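Local coordinates for porin (Rhodobacter blasticus, PDB 3PRN), which forms trimeric outer-membrane channels through which small hydrophilic solutes, up to about 0.6 kDa, diffuse passively, at residues A[10-15]-A[281-286]; A[98-103]-A[268-273]; A[104-109]-A[238-243]. The protein carries 1 engineered substitution. One frame throughout, in Å; residues are numbered along the deposited sequence. Where two conformers were deposited one is given.

Interaction 1: A[10-15]-A[281-286]. With C8E ((hydroxyethyloxy)tri(ethyloxy)octane), chain D; C8E ((hydroxyethyloxy)tri(ethyloxy)octane), chain E.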
loop_
_atom_site.group_PDB
_atom_site.type_symbol
_atom_site.label_atom_id
_atom_site.label_comp_id
_atom_site.label_asym_id
_atom_site.label_seq_id
_atom_site.Cartn_x
_atom_site.Cartn_y
_atom_site.Cartn_z
ATOM N N PHE A 10 10.660 10.690 14.693
ATOM C CA PHE A 10 11.992 10.924 14.086
ATOM C C PHE A 10 12.916 11.503 15.160
ATOM O O PHE A 10 12.400 12.124 16.109
ATOM C CB PHE A 10 11.860 11.828 12.847
ATOM C CG PHE A 10 11.337 13.216 13.099
ATOM C CD1 PHE A 10 12.172 14.202 13.577
ATOM C CD2 PHE A 10 10.013 13.557 12.860
ATOM C CE1 PHE A 10 11.717 15.489 13.843
ATOM C CE2 PHE A 10 9.577 14.855 13.083
ATOM C CZ PHE A 10 10.404 15.812 13.573
ATOM N N GLY A 11 14.223 11.369 15.027
ATOM C CA GLY A 11 15.118 11.912 16.048
ATOM C C GLY A 11 16.538 11.399 15.702
ATOM O O GLY A 11 16.800 10.964 14.573
ATOM N N LEU A 12 17.394 11.458 16.700
ATOM C CA LEU A 12 18.787 11.087 16.561
ATOM C C LEU A 12 19.016 9.787 17.353
ATOM O O LEU A 12 18.491 9.638 18.457
ATOM C CB LEU A 12 19.692 12.188 17.164
ATOM C CG LEU A 12 19.621 13.529 16.424
ATOM C CD1 LEU A 12 20.281 14.618 17.278
ATOM C CD2 LEU A 12 20.288 13.433 15.064
ATOM N N GLN A 13 19.760 8.902 16.725
ATOM C CA GLN A 13 20.086 7.609 17.313
ATOM C C GLN A 13 21.621 7.439 17.244
ATOM O O GLN A 13 22.188 7.445 16.166
ATOM C CB GLN A 13 19.425 6.492 16.523
ATOM C CG GLN A 13 19.637 5.105 17.140
ATOM C CD GLN A 13 19.530 4.037 16.060
ATOM O OE1 GLN A 13 20.494 3.777 15.359
ATOM N NE2 GLN A 13 18.336 3.460 15.812
ATOM N N TYR A 14 22.190 7.298 18.440
ATOM C CA TYR A 14 23.651 7.185 18.577
ATOM C C TYR A 14 24.018 5.811 19.126
ATOM O O TYR A 14 23.453 5.327 20.107
ATOM C CB TYR A 14 24.167 8.297 19.488
ATOM C CG TYR A 14 25.606 8.124 19.955
ATOM C CD1 TYR A 14 26.668 8.549 19.179
ATOM C CD2 TYR A 14 25.872 7.504 21.171
ATOM C CE1 TYR A 14 27.981 8.401 19.614
ATOM C CE2 TYR A 14 27.174 7.344 21.630
ATOM C CZ TYR A 14 28.221 7.816 20.849
ATOM O OH TYR A 14 29.518 7.631 21.296
ATOM N N VAL A 15 24.986 5.207 18.443
ATOM C CA VAL A 15 25.518 3.906 18.802
ATOM C C VAL A 15 27.063 4.056 18.828
ATOM O O VAL A 15 27.625 4.332 17.765
ATOM C CB VAL A 15 25.196 2.799 17.803
ATOM C CG1 VAL A 15 25.976 1.555 18.264
ATOM C CG2 VAL A 15 23.697 2.539 17.779
ATOM N N ALA A 281 22.407 5.975 22.695
ATOM C CA ALA A 281 21.620 7.104 23.164
ATOM C C ALA A 281 20.605 7.498 22.062
ATOM O O ALA A 281 20.893 7.304 20.872
ATOM C CB ALA A 281 22.481 8.323 23.492
ATOM N N ASP A 282 19.545 8.193 22.482
ATOM C CA ASP A 282 18.603 8.670 21.462
ATOM C C ASP A 282 17.852 9.890 21.982
ATOM O O ASP A 282 17.774 10.102 23.208
ATOM C CB ASP A 282 17.623 7.508 21.143
ATOM C CG ASP A 282 16.695 7.233 22.310
ATOM O OD1 ASP A 282 15.772 8.055 22.549
ATOM O OD2 ASP A 282 16.818 6.239 23.047
ATOM N N VAL A 283 17.334 10.714 21.112
ATOM C CA VAL A 283 16.450 11.820 21.449
ATOM C C VAL A 283 15.564 12.040 20.208
ATOM O O VAL A 283 16.080 12.158 19.096
ATOM C CB VAL A 283 17.182 13.105 21.881
ATOM C CG1 VAL A 283 18.028 13.729 20.803
ATOM C CG2 VAL A 283 16.156 14.139 22.390
ATOM N N GLY A 284 14.268 12.104 20.417
ATOM C CA GLY A 284 13.345 12.296 19.300
ATOM C C GLY A 284 11.911 12.581 19.757
ATOM O O GLY A 284 11.631 12.702 20.957
ATOM N N VAL A 285 11.053 12.687 18.747
ATOM C CA VAL A 285 9.612 12.937 18.927
ATOM C C VAL A 285 8.774 11.877 18.250
ATOM O O VAL A 285 9.126 11.369 17.184
ATOM C CB VAL A 285 9.130 14.207 18.214
ATOM C CG1 VAL A 285 8.226 15.083 19.082
ATOM C CG2 VAL A 285 10.257 15.105 17.726
ATOM N N ARG A 286 7.685 11.579 18.890
ATOM C CA ARG A 286 6.676 10.699 18.323
ATOM C C ARG A 286 5.358 11.515 18.336
ATOM O O ARG A 286 5.009 12.156 19.349
ATOM C CB ARG A 286 6.519 9.430 19.142
ATOM C CG ARG A 286 5.375 8.560 18.626
ATOM C CD ARG A 286 5.017 7.432 19.581
ATOM N NE ARG A 286 3.663 6.910 19.372
ATOM C CZ ARG A 286 3.361 5.610 19.413
ATOM N NH1 ARG A 286 4.309 4.693 19.647
ATOM N NH2 ARG A 286 2.128 5.123 19.234
HETATM C C1 C8E D . 24.697 13.896 19.068
HETATM C C2 C8E D . 24.585 12.499 19.550
HETATM C C3 C8E D . 23.884 12.402 20.812
HETATM C C4 C8E D . 22.439 12.304 20.471
HETATM C C5 C8E D . 21.883 11.648 21.682
HETATM C C6 C8E D . 20.977 12.562 22.328
HETATM C C7 C8E D . 21.028 12.094 23.707
HETATM C C8 C8E D . 20.231 13.053 24.523
HETATM O O9 C8E D . 19.472 12.583 25.643
HETATM C C10 C8E D . 20.209 12.268 26.821
HETATM C C11 C8E D . 19.337 11.375 27.656
HETATM O O12 C8E D . 18.332 12.159 28.374
HETATM C C13 C8E D . 18.173 11.751 29.752
HETATM C C14 C8E D . 18.376 12.642 31.018
HETATM O O15 C8E D . 18.380 12.114 32.393
HETATM C C16 C8E D . 17.234 12.611 33.134
HETATM C C17 C8E D . 17.446 13.966 33.817
HETATM O O18 C8E D . 16.727 14.531 34.928
HETATM C C19 C8E D . 15.284 14.644 34.859
HETATM C C20 C8E D . 14.488 15.927 34.362
HETATM O O21 C8E D . 14.661 16.174 32.943
HETATM C C1 C8E E . 23.087 20.848 8.852
HETATM C C2 C8E E . 23.939 19.735 8.357
HETATM C C3 C8E E . 23.265 18.455 8.618
HETATM C C4 C8E E . 23.874 17.965 9.876
HETATM C C5 C8E E . 22.727 17.179 10.443
HETATM C C6 C8E E . 22.593 17.424 11.857
HETATM C C7 C8E E . 21.278 17.982 11.966
HETATM C C8 C8E E . 20.590 17.631 13.222
HETATM O O9 C8E E . 19.158 17.605 13.202
HETATM C C10 C8E E . 18.465 18.788 12.826
HETATM C C11 C8E E . 17.030 18.543 12.540
HETATM O O12 C8E E . 16.505 17.226 12.395
HETATM C C13 C8E E . 16.477 16.172 13.359
HETATM C C14 C8E E . 16.196 15.844 14.825
HETATM O O15 C8E E . 15.009 16.060 15.647
HETATM C C16 C8E E . 15.472 16.645 16.896
HETATM C C17 C8E E . 15.190 15.811 18.120
HETATM O O18 C8E E . 14.232 15.933 19.195
HETATM C C19 C8E E . 13.464 17.153 19.342
HETATM C C20 C8E E . 13.760 18.310 20.361
HETATM O O21 C8E E . 14.457 18.009 21.589
#

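Interaction 2: A[98-103]-A[268-273]. With C8E ((hydroxyethyloxy)tri(ethyloxy)octane), chain D.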
loop_
_atom_site.group_PDB
_atom_site.type_symbol
_atom_site.label_atom_id
_atom_site.label_comp_id
_atom_site.label_asym_id
_atom_site.label_seq_id
_atom_site.Cartn_x
_atom_site.Cartn_y
_atom_site.Cartn_z
ATOM N N SER A 98 10.174 -1.517 31.061
ATOM C CA SER A 98 11.417 -0.794 31.332
ATOM C C SER A 98 11.868 0.017 30.111
ATOM O O SER A 98 12.798 0.838 30.213
ATOM C CB SER A 98 12.524 -1.768 31.777
ATOM O OG SER A 98 13.037 -2.512 30.691
ATOM N N GLU A 99 11.175 -0.132 28.962
ATOM C CA GLU A 99 11.576 0.610 27.746
ATOM C C GLU A 99 11.578 2.113 27.935
ATOM O O GLU A 99 10.832 2.689 28.721
ATOM C CB GLU A 99 10.705 0.182 26.548
ATOM C CG GLU A 99 11.049 -1.258 26.108
ATOM C CD GLU A 99 10.089 -1.795 25.054
ATOM O OE1 GLU A 99 9.033 -1.143 24.822
ATOM O OE2 GLU A 99 10.379 -2.857 24.440
ATOM N N MET A 100 12.428 2.809 27.187
ATOM C CA MET A 100 12.586 4.232 27.247
ATOM C C MET A 100 13.178 4.813 25.946
ATOM O O MET A 100 13.577 4.028 25.075
ATOM C CB MET A 100 13.558 4.583 28.405
ATOM C CG MET A 100 14.801 3.665 28.373
ATOM S SD MET A 100 16.103 4.308 29.490
ATOM C CE MET A 100 15.371 3.955 31.062
ATOM N N GLY A 101 13.189 6.128 25.859
ATOM C CA GLY A 101 13.707 6.801 24.669
ATOM C C GLY A 101 12.590 6.837 23.587
ATOM O O GLY A 101 11.548 6.155 23.717
ATOM N N TYR A 102 12.839 7.591 22.516
ATOM C CA TYR A 102 11.785 7.715 21.495
ATOM C C TYR A 102 11.609 6.452 20.679
ATOM O O TYR A 102 10.589 6.333 19.968
ATOM C CB TYR A 102 12.054 8.933 20.612
ATOM C CG TYR A 102 12.913 8.796 19.397
ATOM C CD1 TYR A 102 14.283 8.753 19.494
ATOM C CD2 TYR A 102 12.335 8.679 18.106
ATOM C CE1 TYR A 102 15.090 8.682 18.370
ATOM C CE2 TYR A 102 13.132 8.552 16.974
ATOM C CZ TYR A 102 14.505 8.600 17.119
ATOM O OH TYR A 102 15.326 8.494 16.071
ATOM N N GLU A 103 12.474 5.445 20.836
ATOM C CA GLU A 103 12.238 4.200 20.103
ATOM C C GLU A 103 11.802 3.087 21.038
ATOM O O GLU A 103 11.801 1.941 20.560
ATOM C CB GLU A 103 13.492 3.785 19.324
ATOM C CG GLU A 103 13.880 4.881 18.335
ATOM C CD GLU A 103 15.281 4.615 17.784
ATOM O OE1 GLU A 103 16.257 4.611 18.589
ATOM O OE2 GLU A 103 15.353 4.411 16.578
ATOM N N SER A 268 11.095 12.183 23.697
ATOM C CA SER A 268 11.728 11.243 24.624
ATOM C C SER A 268 13.201 11.089 24.260
ATOM O O SER A 268 13.600 11.306 23.110
ATOM C CB SER A 268 11.205 9.803 24.549
ATOM O OG SER A 268 9.792 9.790 24.684
ATOM N N GLY A 269 13.979 10.698 25.239
ATOM C CA GLY A 269 15.415 10.481 25.041
ATOM C C GLY A 269 15.940 9.481 26.089
ATOM O O GLY A 269 15.274 9.277 27.093
ATOM N N SER A 270 17.103 8.842 25.798
ATOM C CA SER A 270 17.601 7.907 26.795
ATOM C C SER A 270 19.098 7.754 26.546
ATOM O O SER A 270 19.551 8.155 25.494
ATOM C CB SER A 270 16.924 6.556 26.761
ATOM O OG SER A 270 17.301 5.846 25.578
ATOM N N VAL A 271 19.799 7.250 27.531
ATOM C CA VAL A 271 21.226 6.915 27.432
ATOM C C VAL A 271 21.264 5.514 28.057
ATOM O O VAL A 271 20.720 5.303 29.148
ATOM C CB VAL A 271 22.095 7.991 28.038
ATOM C CG1 VAL A 271 21.989 7.979 29.554
ATOM C CG2 VAL A 271 23.549 7.894 27.585
ATOM N N GLN A 272 21.784 4.516 27.370
ATOM C CA GLN A 272 21.759 3.159 27.874
ATOM C C GLN A 272 23.077 2.436 27.662
ATOM O O GLN A 272 23.843 2.749 26.756
ATOM C CB GLN A 272 20.625 2.369 27.156
ATOM C CG GLN A 272 19.243 2.976 27.381
ATOM C CD GLN A 272 18.150 2.205 26.679
ATOM O OE1 GLN A 272 18.005 0.984 26.828
ATOM N NE2 GLN A 272 17.359 2.876 25.840
ATOM N N SER A 273 23.335 1.452 28.497
ATOM C CA SER A 273 24.598 0.678 28.426
ATOM C C SER A 273 24.257 -0.805 28.441
ATOM O O SER A 273 23.510 -1.240 29.343
ATOM C CB SER A 273 25.460 1.138 29.620
ATOM O OG SER A 273 26.740 0.564 29.548
HETATM C C1 C8E D . 24.697 13.896 19.068
HETATM C C2 C8E D . 24.585 12.499 19.550
HETATM C C3 C8E D . 23.884 12.402 20.812
HETATM C C4 C8E D . 22.439 12.304 20.471
HETATM C C5 C8E D . 21.883 11.648 21.682
HETATM C C6 C8E D . 20.977 12.562 22.328
HETATM C C7 C8E D . 21.028 12.094 23.707
HETATM C C8 C8E D . 20.231 13.053 24.523
HETATM O O9 C8E D . 19.472 12.583 25.643
HETATM C C10 C8E D . 20.209 12.268 26.821
HETATM C C11 C8E D . 19.337 11.375 27.656
HETATM O O12 C8E D . 18.332 12.159 28.374
HETATM C C13 C8E D . 18.173 11.751 29.752
HETATM C C14 C8E D . 18.376 12.642 31.018
HETATM O O15 C8E D . 18.380 12.114 32.393
HETATM C C16 C8E D . 17.234 12.611 33.134
HETATM C C17 C8E D . 17.446 13.966 33.817
HETATM O O18 C8E D . 16.727 14.531 34.928
HETATM C C19 C8E D . 15.284 14.644 34.859
HETATM C C20 C8E D . 14.488 15.927 34.362
HETATM O O21 C8E D . 14.661 16.174 32.943
#

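Interaction 3: A[104-109]-A[238-243]. Engineered in segment 104-109: W104 (natural residue Ala).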
loop_
_atom_site.group_PDB
_atom_site.type_symbol
_atom_site.label_atom_id
_atom_site.label_comp_id
_atom_site.label_asym_id
_atom_site.label_seq_id
_atom_site.Cartn_x
_atom_site.Cartn_y
_atom_site.Cartn_z
ATOM N N TRP A 104 11.412 3.341 22.280
ATOM C CA TRP A 104 10.962 2.353 23.237
ATOM C C TRP A 104 11.888 1.137 23.250
ATOM O O TRP A 104 11.484 0.018 22.942
ATOM C CB TRP A 104 9.480 1.791 23.013
ATOM C CG TRP A 104 8.799 3.145 23.068
ATOM C CD1 TRP A 104 8.269 3.838 22.058
ATOM C CD2 TRP A 104 8.732 3.927 24.253
ATOM N NE1 TRP A 104 7.900 5.118 22.596
ATOM C CE2 TRP A 104 8.197 5.151 23.885
ATOM C CE3 TRP A 104 9.081 3.710 25.598
ATOM C CZ2 TRP A 104 8.028 6.212 24.793
ATOM C CZ3 TRP A 104 8.883 4.774 26.506
ATOM C CH2 TRP A 104 8.385 5.968 26.119
ATOM N N SER A 105 13.137 1.359 23.621
ATOM C CA SER A 105 14.113 0.258 23.685
ATOM C C SER A 105 14.666 0.110 25.121
ATOM O O SER A 105 14.639 1.027 25.962
ATOM C CB SER A 105 15.277 0.521 22.733
ATOM O OG SER A 105 15.992 1.666 23.161
ATOM N N SER A 106 15.138 -1.116 25.403
ATOM C CA SER A 106 15.701 -1.438 26.697
ATOM C C SER A 106 16.452 -2.777 26.593
ATOM O O SER A 106 15.886 -3.774 26.124
ATOM C CB SER A 106 14.594 -1.605 27.774
ATOM O OG SER A 106 15.128 -2.082 29.003
ATOM N N PHE A 107 17.674 -2.745 27.148
ATOM C CA PHE A 107 18.427 -4.015 27.305
ATOM C C PHE A 107 17.721 -4.871 28.359
ATOM O O PHE A 107 17.940 -6.100 28.397
ATOM C CB PHE A 107 19.867 -3.706 27.727
ATOM C CG PHE A 107 20.673 -3.072 26.621
ATOM C CD1 PHE A 107 20.967 -3.858 25.486
ATOM C CD2 PHE A 107 21.165 -1.788 26.695
ATOM C CE1 PHE A 107 21.730 -3.327 24.436
ATOM C CE2 PHE A 107 21.930 -1.285 25.650
ATOM C CZ PHE A 107 22.220 -2.050 24.531
ATOM N N GLY A 108 16.877 -4.277 29.186
ATOM C CA GLY A 108 16.161 -5.043 30.206
ATOM C C GLY A 108 14.961 -5.811 29.674
ATOM O O GLY A 108 14.318 -6.533 30.465
ATOM N N ASP A 109 14.645 -5.692 28.367
ATOM C CA ASP A 109 13.583 -6.514 27.777
ATOM C C ASP A 109 14.139 -7.953 27.687
ATOM O O ASP A 109 15.377 -8.139 27.670
ATOM C CB ASP A 109 13.347 -6.020 26.344
ATOM C CG ASP A 109 12.427 -4.810 26.256
ATOM O OD1 ASP A 109 11.805 -4.360 27.257
ATOM O OD2 ASP A 109 12.292 -4.293 25.109
ATOM N N ARG A 238 12.684 7.839 33.734
ATOM C CA ARG A 238 12.709 6.379 33.788
ATOM C C ARG A 238 14.121 5.829 34.003
ATOM O O ARG A 238 15.087 6.436 33.545
ATOM C CB ARG A 238 12.314 5.849 32.353
ATOM C CG ARG A 238 10.893 6.230 31.978
ATOM C CD ARG A 238 10.538 5.738 30.571
ATOM N NE ARG A 238 9.214 6.188 30.187
ATOM C CZ ARG A 238 8.077 5.632 30.592
ATOM N NH1 ARG A 238 8.074 4.583 31.392
ATOM N NH2 ARG A 238 6.909 6.118 30.186
ATOM N N ALA A 239 14.209 4.662 34.628
ATOM C CA ALA A 239 15.508 4.023 34.834
ATOM C C ALA A 239 15.342 2.519 34.901
ATOM O O ALA A 239 14.273 2.030 35.226
ATOM C CB ALA A 239 16.135 4.501 36.161
ATOM N N TYR A 240 16.395 1.748 34.685
ATOM C CA TYR A 240 16.379 0.312 34.856
ATOM C C TYR A 240 17.810 -0.212 35.039
ATOM O O TYR A 240 18.743 0.475 34.612
ATOM C CB TYR A 240 15.744 -0.490 33.683
ATOM C CG TYR A 240 16.529 -0.433 32.390
ATOM C CD1 TYR A 240 17.517 -1.411 32.155
ATOM C CD2 TYR A 240 16.292 0.510 31.408
ATOM C CE1 TYR A 240 18.254 -1.414 30.982
ATOM C CE2 TYR A 240 17.042 0.497 30.210
ATOM C CZ TYR A 240 18.007 -0.454 30.005
ATOM O OH TYR A 240 18.800 -0.518 28.862
ATOM N N VAL A 241 17.913 -1.411 35.596
ATOM C CA VAL A 241 19.175 -2.089 35.700
ATOM C C VAL A 241 18.802 -3.531 35.303
ATOM O O VAL A 241 17.682 -3.919 35.676
ATOM C CB VAL A 241 19.736 -2.114 37.139
ATOM C CG1 VAL A 241 21.113 -2.745 37.171
ATOM C CG2 VAL A 241 19.748 -0.705 37.717
ATOM N N SER A 242 19.667 -4.223 34.596
ATOM C CA SER A 242 19.317 -5.614 34.233
ATOM C C SER A 242 20.611 -6.445 34.277
ATOM O O SER A 242 21.667 -5.927 33.897
ATOM C CB SER A 242 18.660 -5.687 32.839
ATOM O OG SER A 242 18.159 -6.961 32.467
ATOM N N ASP A 243 20.504 -7.666 34.690
ATOM C CA ASP A 243 21.507 -8.676 34.773
ATOM C C ASP A 243 21.093 -9.981 34.078
ATOM O O ASP A 243 19.966 -10.489 34.236
ATOM C CB ASP A 243 21.855 -9.107 36.226
ATOM C CG ASP A 243 22.634 -7.976 36.880
ATOM O OD1 ASP A 243 23.807 -7.673 36.434
ATOM O OD2 ASP A 243 22.106 -7.308 37.839
#

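Interaction 1: A[10-15]-A[281-286]
G11 and G284 face each other where the 16-stranded porin barrel closes on itself, the first strand (2-15) meeting the last (279-288) in antiparallel register. The tight part is the backbone seam. With no side chain on either glycine, the two CA atoms of this non-hydrogen-bonded pair come within 3.7 Å, and G11 CA lies 3.2 Å from V283 O. Paired bonds flank it: L12 N to V283 O at 2.8 Å and 166° is answered by V283 N to L12 O, and F10 with V285 and Y14 with A281 repeat the pattern. The outward face, carrying F10, L12 and Y14 beside A281, V283 and V285, is looser: L12 CD1 reaches no closer than 4.3 Å to V283 CG1. Detergent chains lie against this face, C6 of the chain-D molecule 3.5 Å from V283 CG1. Farther along, F47 and T73 of a second subunit pack on V285 and F10. On the inward face Q13 sends its polar end to R18 and D282, in the conformer given, to S270. F10 turns its CG between backbone N and carbonyl carbon (chi1 63°), bringing the ring alongside V285, whose CG2 sits 4.1 Å above the ring plane, offset toward the rim.

Interaction 2: A[98-103]-A[268-273]
M100 and Q272 run alongside each other head to tail, one coming down from the loop that folds into the porin channel, the other rising inward from strand 265-273 of the barrel wall. The thioether does the touching from the loop side. M100 CG lies between the backbone N and the carbonyl carbon (chi1 46°), which drops the chain toward the strand, so that SD rests 3.6 Å from S270 CB while CG passes 3.7 Å from Q272 NE2. Q272 runs extended beyond CG and turns its amide so that NE2 donates to S270 OG at 3.0 Å with a nearly straight 168° angle, the hydroxyl lying in the amide plane. Both ends of the amide also have partners beyond the strand, NE2 in S105 OG and OE1 in Y240 OH, and S270 OG has another in D282, in the conformer given. Beside this group the loop backbone settles directly on the strand. G101, which has no side chain, brings its CA to 3.8 Å from S270 OG, and Y102 N comes 3.4 Å from S268 CB. Y102 touches the strand with its CB, 3.8 Å from S268 O, but the ring then leads away; E103 CG lies over the centre of one of its faces, and the hydroxyl bonds to S28 O. A leucine in place of Q272 would probably leave Y240 OH and S105 OG without their amide partner and remove the donor that S270 OG accepts. Between the two segments themselves there is no hydrogen bond, only van der Waals contact of sulfur, methylene and backbone; the polar tie between loop and wall comes from neighbouring bonds, such as that of S105 to the Q272 amide.

Interaction 3: A[104-109]-A[238-243]
The nearest CA atoms are those of G108 and S242, 5.1 Å apart, where the constriction loop of the porin barrel makes a type I beta turn from S106 to D109 beside strand 235-244; the touching parts of the two segments run 36° apart. Y240 rises from the strand against the turn. Its hydroxyl accepts the F107 N-H at 3.0 Å, with an N-H...O angle of 155°. Since the same OH is also engaged by Q272, two strands along the wall, the phenol joins loop and wall at one atom. S106 swings its OG anti to its own backbone N, which carries the hydroxyl over the phenol: OG lies 3.4 Å above the Y240 ring plane, over its centre. That oxygen is held by two hydrogen bonds, one accepted from G108 N at 2.8 Å, which makes an ST turn, and one shared with S98 OG. F107 leads its ring away from the strand but leaves CD2 3.4 Å from Y240 OH. Next to it, a side chain on G108 would press on the Y240 ring and on S106 OG. The CA of this glycine lies 3.6 Å from S242 OG, a hydroxyl whose own polar partners, T225 among them, belong to strand 223-232. At the far end the engineered W104, alanine in the natural protein, reaches across to R238. The two side chains cross at about a right angle, the indole presenting its edge to the face of the guanidinium, with the planes 88° apart. R238 NE is turned to a salt bridge with D258, and W104 CZ3 meets that nitrogen at 4.0 Å.

How the interactions relate
The three contacts lie side by side round one part of the barrel wall. Interaction 1 closes the sheet between its first and last strands; interactions 2 and 3 set successive parts of a single loop, 98-103 and 104-109, against strands 265-273 and 235-244. Along the chain the pairs enclose one another, interaction 3 innermost and interaction 1 outermost. Centres lie about 9 Å apart for interactions 1 and 2, and about 8 Å for 2 and 3. Interactions 1 and 2 share neighbouring strands, probably hydrogen-bonded from S268 N to G284 O; interactions 1 and 3 do not touch. Interactions 2 and 3 hold the pore-narrowing loop against the wall, and interaction 1 closes the barrel beside it.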